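Local atomic coordinates of prophage pi2 protein 01, integrase (PDB entry 3LYS), a protein that probably binds DNA and takes part in site-specific prophage integration and recombination, this chain being its helical N-terminal, core-binding portion without the catalytic domain. Residues E33-Y38 with K73-R78; E10-W15 with R80-C85; S54-A59 with T98-K103. The protein carries 1 engineered substitution. One frame throughout, in Å; residues are numbered along the deposited sequence.

Contact 1. Residues E33-Y38 with K73-R78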
loop_
_atom_site.group_PDB
_atom_site.type_symbol
_atom_site.label_atom_id
_atom_site.label_comp_id
_atom_site.label_asym_id
_atom_site.label_seq_id
_atom_site.Cartn_x
_atom_site.Cartn_y
_atom_site.Cartn_z
ATOM N N GLU A 33 -6.782 -3.824 -7.353
ATOM C CA GLU A 33 -8.101 -3.813 -6.749
ATOM C C GLU A 33 -8.051 -4.637 -5.471
ATOM O O GLU A 33 -8.679 -4.281 -4.473
ATOM C CB GLU A 33 -9.128 -4.392 -7.712
ATOM C CG GLU A 33 -8.985 -3.890 -9.130
ATOM C CD GLU A 33 -10.267 -4.026 -9.922
ATOM O OE1 GLU A 33 -11.199 -3.211 -9.697
ATOM O OE2 GLU A 33 -10.347 -4.956 -10.763
ATOM N N GLN A 34 -7.292 -5.732 -5.515
ATOM C CA GLN A 34 -7.124 -6.627 -4.364
ATOM C C GLN A 34 -6.368 -5.899 -3.269
ATOM O O GLN A 34 -6.775 -5.872 -2.108
ATOM C CB GLN A 34 -6.335 -7.881 -4.759
ATOM C CG GLN A 34 -6.123 -8.855 -3.607
ATOM C CD GLN A 34 -7.439 -9.360 -3.012
ATOM O OE1 GLN A 34 -8.136 -10.180 -3.613
ATOM N NE2 GLN A 34 -7.785 -8.855 -1.832
ATOM N N THR A 35 -5.247 -5.317 -3.652
ATOM C CA THR A 35 -4.437 -4.575 -2.709
ATOM C C THR A 35 -5.297 -3.489 -2.063
ATOM O O THR A 35 -5.169 -3.217 -0.873
ATOM C CB THR A 35 -3.231 -3.976 -3.430
ATOM O OG1 THR A 35 -2.403 -5.043 -3.907
ATOM C CG2 THR A 35 -2.434 -3.098 -2.495
ATOM N N LEU A 36 -6.173 -2.879 -2.856
ATOM C CA LEU A 36 -7.064 -1.853 -2.350
ATOM C C LEU A 36 -7.930 -2.473 -1.267
ATOM O O LEU A 36 -8.008 -1.970 -0.154
ATOM C CB LEU A 36 -7.959 -1.320 -3.468
ATOM C CG LEU A 36 -9.225 -0.585 -3.008
ATOM C CD1 LEU A 36 -8.854 0.655 -2.220
ATOM C CD2 LEU A 36 -10.069 -0.222 -4.212
ATOM N N LYS A 37 -8.590 -3.570 -1.613
ATOM C CA LYS A 37 -9.455 -4.298 -0.688
ATOM C C LYS A 37 -8.697 -4.578 0.602
ATOM O O LYS A 37 -9.139 -4.213 1.692
ATOM C CB LYS A 37 -9.895 -5.614 -1.343
ATOM C CG LYS A 37 -10.924 -6.444 -0.580
ATOM C CD LYS A 37 -11.412 -7.643 -1.420
ATOM C CE LYS A 37 -12.451 -8.472 -0.663
ATOM N NZ LYS A 37 -13.065 -9.540 -1.497
ATOM N N TYR A 38 -7.551 -5.234 0.463
ATOM C CA TYR A 38 -6.704 -5.550 1.608
ATOM C C TYR A 38 -6.514 -4.308 2.456
ATOM O O TYR A 38 -6.731 -4.321 3.663
ATOM C CB TYR A 38 -5.336 -6.041 1.132
ATOM C CG TYR A 38 -5.311 -7.471 0.655
ATOM C CD1 TYR A 38 -4.398 -7.878 -0.295
ATOM C CD2 TYR A 38 -6.164 -8.433 1.195
ATOM C CE1 TYR A 38 -4.316 -9.200 -0.696
ATOM C CE2 TYR A 38 -6.086 -9.769 0.797
ATOM C CZ TYR A 38 -5.145 -10.134 -0.156
ATOM O OH TYR A 38 -4.995 -11.443 -0.549
ATOM N N LYS A 73 4.151 -9.870 -0.334
ATOM C CA LYS A 73 5.096 -9.062 -1.111
ATOM C C LYS A 73 4.383 -8.172 -2.111
ATOM O O LYS A 73 4.678 -6.982 -2.222
ATOM C CB LYS A 73 6.046 -9.946 -1.902
ATOM C CG LYS A 73 7.055 -9.160 -2.719
ATOM C CD LYS A 73 7.922 -10.090 -3.540
ATOM C CE LYS A 73 9.296 -9.474 -3.806
ATOM N NZ LYS A 73 10.073 -9.291 -2.532
ATOM N N GLY A 74 3.478 -8.790 -2.868
ATOM C CA GLY A 74 2.699 -8.082 -3.866
ATOM C C GLY A 74 1.955 -6.915 -3.250
ATOM O O GLY A 74 1.872 -5.839 -3.841
ATOM N N PHE A 75 1.406 -7.124 -2.058
ATOM C CA PHE A 75 0.684 -6.066 -1.364
ATOM C C PHE A 75 1.619 -4.882 -1.132
ATOM O O PHE A 75 1.364 -3.766 -1.584
ATOM C CB PHE A 75 0.192 -6.573 -0.022
ATOM C CG PHE A 75 -0.401 -5.510 0.835
ATOM C CD1 PHE A 75 -1.542 -4.850 0.445
ATOM C CD2 PHE A 75 0.177 -5.171 2.046
ATOM C CE1 PHE A 75 -2.101 -3.867 1.254
ATOM C CE2 PHE A 75 -0.384 -4.187 2.854
ATOM C CZ PHE A 75 -1.516 -3.540 2.462
ATOM N N HIS A 76 2.708 -5.154 -0.419
ATOM C CA HIS A 76 3.704 -4.143 -0.095
ATOM C C HIS A 76 4.138 -3.374 -1.342
ATOM O O HIS A 76 3.890 -2.169 -1.470
ATOM C CB HIS A 76 4.917 -4.801 0.569
ATOM C CG HIS A 76 6.098 -3.891 0.703
ATOM N ND1 HIS A 76 6.057 -2.728 1.436
ATOM C CD2 HIS A 76 7.359 -3.982 0.215
ATOM C CE1 HIS A 76 7.241 -2.141 1.399
ATOM N NE2 HIS A 76 8.048 -2.883 0.664
ATOM N N THR A 77 4.779 -4.072 -2.266
ATOM C CA THR A 77 5.232 -3.433 -3.482
ATOM C C THR A 77 4.201 -2.449 -4.070
ATOM O O THR A 77 4.513 -1.276 -4.276
ATOM C CB THR A 77 5.637 -4.500 -4.521
ATOM O OG1 THR A 77 5.651 -3.918 -5.828
ATOM C CG2 THR A 77 4.686 -5.654 -4.478
ATOM N N ARG A 78 2.973 -2.910 -4.309
ATOM C CA ARG A 78 1.934 -2.043 -4.864
ATOM C C ARG A 78 1.650 -0.817 -3.989
ATOM O O ARG A 78 1.524 0.295 -4.492
ATOM C CB ARG A 78 0.639 -2.839 -5.109
ATOM C CG ARG A 78 0.683 -3.707 -6.382
ATOM C CD ARG A 78 -0.677 -4.287 -6.768
ATOM N NE ARG A 78 -0.991 -5.540 -6.088
ATOM C CZ ARG A 78 -0.308 -6.673 -6.237
ATOM N NH1 ARG A 78 -0.667 -7.771 -5.574
ATOM N NH2 ARG A 78 0.742 -6.710 -7.045
#
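Thr35 packs against Phe75 and Arg78 in a helix-to-helix contact near the middle of the domain, where helix 26-42 crosses helix 69-88. The axes of the two short segments approach to 9.7 Å at 92°, so few residues can meet, and a small branched threonine suits the crossing point. Its two branches do different work. With CG2 anti to the backbone N and OG1 anti to the carbonyl carbon (chi1 -65°), the methyl reaches the Phe75 ring, CG2 to CD1 3.5 Å, while the hydroxyl faces the arginine. Arg78 NE donates to Thr35 OG1 at 2.6 Å, the oxygen lying near the guanidinium edge but 21° out of its plane. Thr35 OG1 is also hydrogen-bonded to Gly31 O of its own helix, so the hydroxyl has a partner on each helix. Gly74, lacking a side chain, leaves room for the end of Arg78 beside the helix. One turn on from Thr35, Tyr38 brings CB to 3.9 Å from Phe75 CE1, and Phe63 of helix 53-64 meets both aromatic residues. Near-perpendicular helix crossing of this kind is consistent with the core-binding domain of phage integrases and other tyrosine recombinases.

Contact 2. Residues E10-W15 with R80-C85. Engineered in segment 80-85: Cys85 (natural residue Pro).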
loop_
_atom_site.group_PDB
_atom_site.type_symbol
_atom_site.label_atom_id
_atom_site.label_comp_id
_atom_site.label_asym_id
_atom_site.label_seq_id
_atom_site.Cartn_x
_atom_site.Cartn_y
_atom_site.Cartn_z
ATOM N N GLU A 10 -8.518 5.126 0.830
ATOM C CA GLU A 10 -9.165 6.044 -0.095
ATOM C C GLU A 10 -8.215 6.561 -1.165
ATOM O O GLU A 10 -8.515 6.527 -2.356
ATOM C CB GLU A 10 -9.745 7.211 0.683
ATOM C CG GLU A 10 -10.708 8.019 -0.122
ATOM C CD GLU A 10 -11.374 9.080 0.708
ATOM O OE1 GLU A 10 -12.019 8.734 1.726
ATOM O OE2 GLU A 10 -11.254 10.270 0.340
ATOM N N TYR A 11 -7.069 7.050 -0.717
ATOM C CA TYR A 11 -6.062 7.561 -1.614
ATOM C C TYR A 11 -5.598 6.500 -2.598
ATOM O O TYR A 11 -5.509 6.761 -3.789
ATOM C CB TYR A 11 -4.865 8.083 -0.825
ATOM C CG TYR A 11 -3.631 8.276 -1.668
ATOM C CD1 TYR A 11 -2.661 7.276 -1.744
ATOM C CD2 TYR A 11 -3.464 9.420 -2.451
ATOM C CE1 TYR A 11 -1.559 7.398 -2.580
ATOM C CE2 TYR A 11 -2.369 9.556 -3.295
ATOM C CZ TYR A 11 -1.422 8.541 -3.354
ATOM O OH TYR A 11 -0.351 8.667 -4.201
ATOM N N PHE A 12 -5.298 5.300 -2.118
ATOM C CA PHE A 12 -4.836 4.251 -3.020
ATOM C C PHE A 12 -5.766 4.110 -4.217
ATOM O O PHE A 12 -5.312 4.059 -5.354
ATOM C CB PHE A 12 -4.707 2.915 -2.275
ATOM C CG PHE A 12 -4.029 1.833 -3.077
ATOM C CD1 PHE A 12 -4.769 0.940 -3.836
ATOM C CD2 PHE A 12 -2.642 1.712 -3.075
ATOM C CE1 PHE A 12 -4.139 -0.060 -4.577
ATOM C CE2 PHE A 12 -2.004 0.715 -3.815
ATOM C CZ PHE A 12 -2.755 -0.170 -4.565
ATOM N N LYS A 13 -7.068 4.053 -3.962
ATOM C CA LYS A 13 -8.045 3.924 -5.042
ATOM C C LYS A 13 -7.889 5.121 -5.969
ATOM O O LYS A 13 -7.737 4.959 -7.174
ATOM C CB LYS A 13 -9.462 3.879 -4.472
ATOM C CG LYS A 13 -10.564 3.725 -5.509
ATOM C CD LYS A 13 -11.934 3.534 -4.840
ATOM C CE LYS A 13 -13.032 3.240 -5.862
ATOM N NZ LYS A 13 -13.279 4.367 -6.812
ATOM N N ASP A 14 -7.921 6.318 -5.387
ATOM C CA ASP A 14 -7.770 7.578 -6.121
ATOM C C ASP A 14 -6.568 7.456 -7.069
ATOM O O ASP A 14 -6.683 7.685 -8.272
ATOM C CB ASP A 14 -7.557 8.711 -5.097
ATOM C CG ASP A 14 -7.692 10.107 -5.693
ATOM O OD1 ASP A 14 -7.051 10.372 -6.731
ATOM O OD2 ASP A 14 -8.424 10.944 -5.105
ATOM N N TRP A 15 -5.427 7.072 -6.499
ATOM C CA TRP A 15 -4.168 6.895 -7.219
ATOM C C TRP A 15 -4.256 5.875 -8.356
ATOM O O TRP A 15 -4.036 6.211 -9.526
ATOM C CB TRP A 15 -3.066 6.455 -6.244
ATOM C CG TRP A 15 -1.736 6.200 -6.892
ATOM C CD1 TRP A 15 -0.865 7.132 -7.335
ATOM C CD2 TRP A 15 -1.171 4.917 -7.238
ATOM N NE1 TRP A 15 0.207 6.523 -7.948
ATOM C CE2 TRP A 15 0.044 5.165 -7.901
ATOM C CE3 TRP A 15 -1.582 3.590 -7.055
ATOM C CZ2 TRP A 15 0.861 4.136 -8.384
ATOM C CZ3 TRP A 15 -0.770 2.565 -7.536
ATOM C CH2 TRP A 15 0.439 2.849 -8.194
ATOM N N ARG A 80 3.668 0.531 -1.921
ATOM C CA ARG A 80 4.876 1.337 -1.998
ATOM C C ARG A 80 4.819 2.272 -3.202
ATOM O O ARG A 80 5.051 3.475 -3.086
ATOM C CB ARG A 80 6.093 0.408 -2.095
ATOM C CG ARG A 80 7.434 1.108 -2.160
ATOM C CD ARG A 80 8.555 0.164 -1.772
ATOM N NE ARG A 80 9.848 0.770 -2.024
ATOM C CZ ARG A 80 10.221 1.949 -1.543
ATOM N NH1 ARG A 80 11.431 2.433 -1.822
ATOM N NH2 ARG A 80 9.391 2.643 -0.781
ATOM N N ALA A 81 4.498 1.708 -4.361
ATOM C CA ALA A 81 4.421 2.497 -5.576
ATOM C C ALA A 81 3.491 3.700 -5.421
ATOM O O ALA A 81 3.798 4.799 -5.881
ATOM C CB ALA A 81 3.955 1.628 -6.724
ATOM N N SER A 82 2.351 3.498 -4.783
ATOM C CA SER A 82 1.416 4.597 -4.615
ATOM C C SER A 82 1.965 5.680 -3.708
ATOM O O SER A 82 1.602 6.847 -3.831
ATOM C CB SER A 82 0.103 4.095 -4.039
ATOM O OG SER A 82 0.341 3.383 -2.846
ATOM N N ILE A 83 2.826 5.298 -2.775
ATOM C CA ILE A 83 3.385 6.293 -1.875
ATOM C C ILE A 83 4.441 7.145 -2.595
ATOM O O ILE A 83 4.595 8.340 -2.309
ATOM C CB ILE A 83 3.952 5.621 -0.615
ATOM C CG1 ILE A 83 2.844 5.503 0.418
ATOM C CG2 ILE A 83 5.064 6.441 -0.032
ATOM C CD1 ILE A 83 1.733 4.613 -0.000
ATOM N N GLN A 84 5.131 6.530 -3.554
ATOM C CA GLN A 84 6.154 7.216 -4.333
ATOM C C GLN A 84 5.673 8.539 -4.916
ATOM O O GLN A 84 6.237 9.590 -4.625
ATOM C CB GLN A 84 6.632 6.331 -5.478
ATOM C CG GLN A 84 7.204 5.018 -5.033
ATOM C CD GLN A 84 8.314 5.189 -4.013
ATOM O OE1 GLN A 84 8.054 5.481 -2.838
ATOM N NE2 GLN A 84 9.561 5.013 -4.454
ATOM N N CYS A 85 4.638 8.486 -5.748
ATOM C CA CYS A 85 4.119 9.697 -6.356
ATOM C C CYS A 85 3.773 10.666 -5.237
ATOM O O CYS A 85 3.934 11.876 -5.370
ATOM C CB CYS A 85 2.878 9.400 -7.227
ATOM S SG CYS A 85 2.632 10.557 -8.654
#
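Tyr11 reaches across from helix 8-19 to hydrogen-bond the main chain of helix 69-88: its OH donates to Ser82 O at 2.7 Å. The approach is fairly direct, with a C=O...OH angle of 150°, and the carbonyl oxygen lies at the edge of the phenol ring. A tyrosine suits this buried place because its ring packs as a hydrocarbon while its hydroxyl can donate to a helix carbonyl. Phe12 comes next and presents a ring edge to the same serine, CD2 lying 3.4 Å from Ser82 OG. That hydroxyl has its polar partner within its own helix, Val79 O, so the phenylalanine covers it without having to satisfy it. Phe12 is also packed by helix 26-42, through Tyr32, Thr35, Leu36 and Leu39; three helices of the all-helical core-binding domain thus converge on one aromatic side chain. The segments themselves cross steeply, at 80°, with axes 10.2 Å apart. Trp15, one turn beyond Tyr11, extends with CG anti to the backbone N (chi1 178°) and lays its indole across Ser82 in a CH-pi contact, CB standing 3.7 Å from the six-membered-ring centroid. The small serine lets the broad ring come close to the opposing helix. On the six-membered ring CH2 meets Ala81 CB at 4.0 Å, and on the five-membered ring NE1 is the same distance from CB of Cys85, an engineered residue.

Contact 3. Residues S54-A59 with T98-K103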
loop_
_atom_site.group_PDB
_atom_site.type_symbol
_atom_site.label_atom_id
_atom_site.label_comp_id
_atom_site.label_asym_id
_atom_site.label_seq_id
_atom_site.Cartn_x
_atom_site.Cartn_y
_atom_site.Cartn_z
ATOM N N SER A 54 6.939 1.916 11.505
ATOM C CA SER A 54 6.531 0.877 12.452
ATOM C C SER A 54 5.100 0.438 12.170
ATOM O O SER A 54 4.830 -0.756 12.040
ATOM C CB SER A 54 6.644 1.392 13.894
ATOM O OG SER A 54 8.000 1.654 14.236
ATOM N N SER A 55 4.188 1.406 12.088
ATOM C CA SER A 55 2.782 1.122 11.787
ATOM C C SER A 55 2.726 0.174 10.615
ATOM O O SER A 55 2.207 -0.935 10.720
ATOM C CB SER A 55 2.029 2.390 11.377
ATOM O OG SER A 55 1.620 3.149 12.490
ATOM N N TYR A 56 3.269 0.643 9.499
ATOM C CA TYR A 56 3.279 -0.108 8.263
ATOM C C TYR A 56 3.870 -1.492 8.435
ATOM O O TYR A 56 3.286 -2.482 7.995
ATOM C CB TYR A 56 4.025 0.681 7.179
ATOM C CG TYR A 56 4.022 0.010 5.827
ATOM C CD1 TYR A 56 5.187 -0.564 5.311
ATOM C CD2 TYR A 56 2.851 -0.105 5.084
ATOM C CE1 TYR A 56 5.188 -1.245 4.093
ATOM C CE2 TYR A 56 2.838 -0.788 3.866
ATOM C CZ TYR A 56 4.010 -1.357 3.379
ATOM O OH TYR A 56 3.983 -2.076 2.208
ATOM N N GLN A 57 5.027 -1.570 9.080
ATOM C CA GLN A 57 5.680 -2.864 9.302
ATOM C C GLN A 57 4.752 -3.783 10.100
ATOM O O GLN A 57 4.642 -4.980 9.830
ATOM C CB GLN A 57 7.000 -2.647 10.054
ATOM C CG GLN A 57 7.879 -3.891 10.169
ATOM C CD GLN A 57 8.028 -4.628 8.846
ATOM O OE1 GLN A 57 7.406 -5.666 8.634
ATOM N NE2 GLN A 57 8.843 -4.086 7.950
ATOM N N ARG A 58 4.080 -3.199 11.084
ATOM C CA ARG A 58 3.155 -3.941 11.921
ATOM C C ARG A 58 1.949 -4.422 11.093
ATOM O O ARG A 58 1.558 -5.576 11.196
ATOM C CB ARG A 58 2.718 -3.043 13.077
ATOM C CG ARG A 58 2.124 -3.763 14.270
ATOM C CD ARG A 58 2.125 -2.846 15.489
ATOM N NE ARG A 58 3.468 -2.465 15.920
ATOM C CZ ARG A 58 3.970 -1.236 16.003
ATOM N NH1 ARG A 58 5.214 -1.106 16.424
ATOM N NH2 ARG A 58 3.270 -0.156 15.669
ATOM N N ALA A 59 1.365 -3.531 10.283
ATOM C CA ALA A 59 0.238 -3.886 9.425
ATOM C C ALA A 59 0.722 -5.011 8.514
ATOM O O ALA A 59 0.028 -6.000 8.296
ATOM C CB ALA A 59 -0.207 -2.692 8.586
ATOM N N THR A 98 9.716 2.641 3.216
ATOM C CA THR A 98 11.081 2.600 2.765
ATOM C C THR A 98 11.902 1.398 3.227
ATOM O O THR A 98 12.258 0.538 2.423
ATOM C CB THR A 98 11.768 3.926 3.154
ATOM O OG1 THR A 98 13.047 4.013 2.521
ATOM C CG2 THR A 98 11.917 4.031 4.682
ATOM N N ARG A 99 12.188 1.327 4.519
ATOM C CA ARG A 99 13.011 0.256 5.060
ATOM C C ARG A 99 12.166 -0.877 5.609
ATOM O O ARG A 99 12.682 -1.888 6.079
ATOM C CB ARG A 99 13.900 0.827 6.155
ATOM C CG ARG A 99 15.278 0.253 6.206
ATOM C CD ARG A 99 16.118 1.055 7.169
ATOM N NE ARG A 99 17.301 0.315 7.585
ATOM C CZ ARG A 99 17.268 -0.773 8.347
ATOM N NH1 ARG A 99 16.109 -1.251 8.785
ATOM N NH2 ARG A 99 18.400 -1.388 8.669
ATOM N N ALA A 100 10.856 -0.708 5.556
ATOM C CA ALA A 100 9.976 -1.753 6.049
ATOM C C ALA A 100 10.011 -2.934 5.084
ATOM O O ALA A 100 9.139 -3.800 5.122
ATOM C CB ALA A 100 8.556 -1.223 6.183
ATOM N N VAL A 101 11.033 -2.954 4.227
ATOM C CA VAL A 101 11.230 -4.000 3.214
ATOM C C VAL A 101 10.960 -5.414 3.751
ATOM O O VAL A 101 10.741 -6.374 2.996
ATOM C CB VAL A 101 12.682 -3.929 2.632
ATOM C CG1 VAL A 101 13.711 -4.141 3.739
ATOM C CG2 VAL A 101 12.861 -4.967 1.519
ATOM N N VAL A 102 10.976 -5.538 5.068
ATOM C CA VAL A 102 10.730 -6.820 5.687
ATOM C C VAL A 102 9.316 -7.265 5.364
ATOM O O VAL A 102 8.347 -6.678 5.831
ATOM C CB VAL A 102 10.940 -6.715 7.201
ATOM C CG1 VAL A 102 10.866 -8.089 7.838
ATOM C CG2 VAL A 102 12.304 -6.076 7.483
ATOM N N LYS A 103 9.214 -8.294 4.532
ATOM C CA LYS A 103 7.924 -8.838 4.144
ATOM C C LYS A 103 7.776 -10.262 4.662
ATOM O O LYS A 103 8.254 -11.212 4.044
ATOM C CB LYS A 103 7.766 -8.827 2.621
ATOM C CG LYS A 103 9.070 -8.890 1.849
ATOM C CD LYS A 103 9.941 -10.078 2.232
ATOM C CE LYS A 103 11.301 -9.986 1.541
ATOM N NZ LYS A 103 12.179 -11.173 1.790
#
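Gln57 carries the polar part of this contact, its carboxamide reaching from helix 53-64 to main-chain carbonyls of the irregular segment 98-103. NE2 donates to Ala100 O at 2.9 Å, though not straight: the N-H...O angle is 133°, and the nitrogen stands above the carbonyl plane, well off a lone pair, with a C=O...N angle of only 100°. A second, weak bond runs from NE2 to Val102 O at 3.4 Å. The same carbonyl oxygen lies 3.1 Å from Gln57 OE1, two acceptors that gain nothing from one another. The long glutamine chain suits this task, since it leaves the helix with CG anti to the backbone N and then bends at chi2 (47°), which carries the amide across to the loop. Around the bonds the packing is modest. NE2 lies 3.4 Å from Val102 CB, and the valine and glutamine side chains cross at about a right angle. Ala100 points its methyl at the helix, where the edge of the Tyr56 ring receives it, CB to CD1 3.5 Å; a small residue fits between aromatic ring and amide. The hydroxyl of Tyr56 turns elsewhere, to His76 ND1 on helix 69-88, probably as a hydrogen bond, while Ile51 and Thr97 also touch the tyrosine side chain. Because the acceptors are backbone oxygens, the amide probably responds to the path of the loop more than to the identity of its side chains.

In the fold
Helix 69-88 is the element common to contacts 1 and 2, whose centres lie 11 Å apart: helix 26-42 crosses its earlier part and helix 8-19 its later part. Phe12 of contact 2 touches Thr35 and Arg78 O of contact 1, making the two crossings continuous. In sequence, contact 1 is nested inside the loop closed by contact 2. Contact 3, centred 14 Å from contact 1 and 16 Å from contact 2, alternates with both along the chain. It joins them through a probable hydrogen bond of His76 with Tyr56, so the three contacts connect all four helices and the segment that follows helix 69-88, consistent with a compact core-binding module of a DNA integrase.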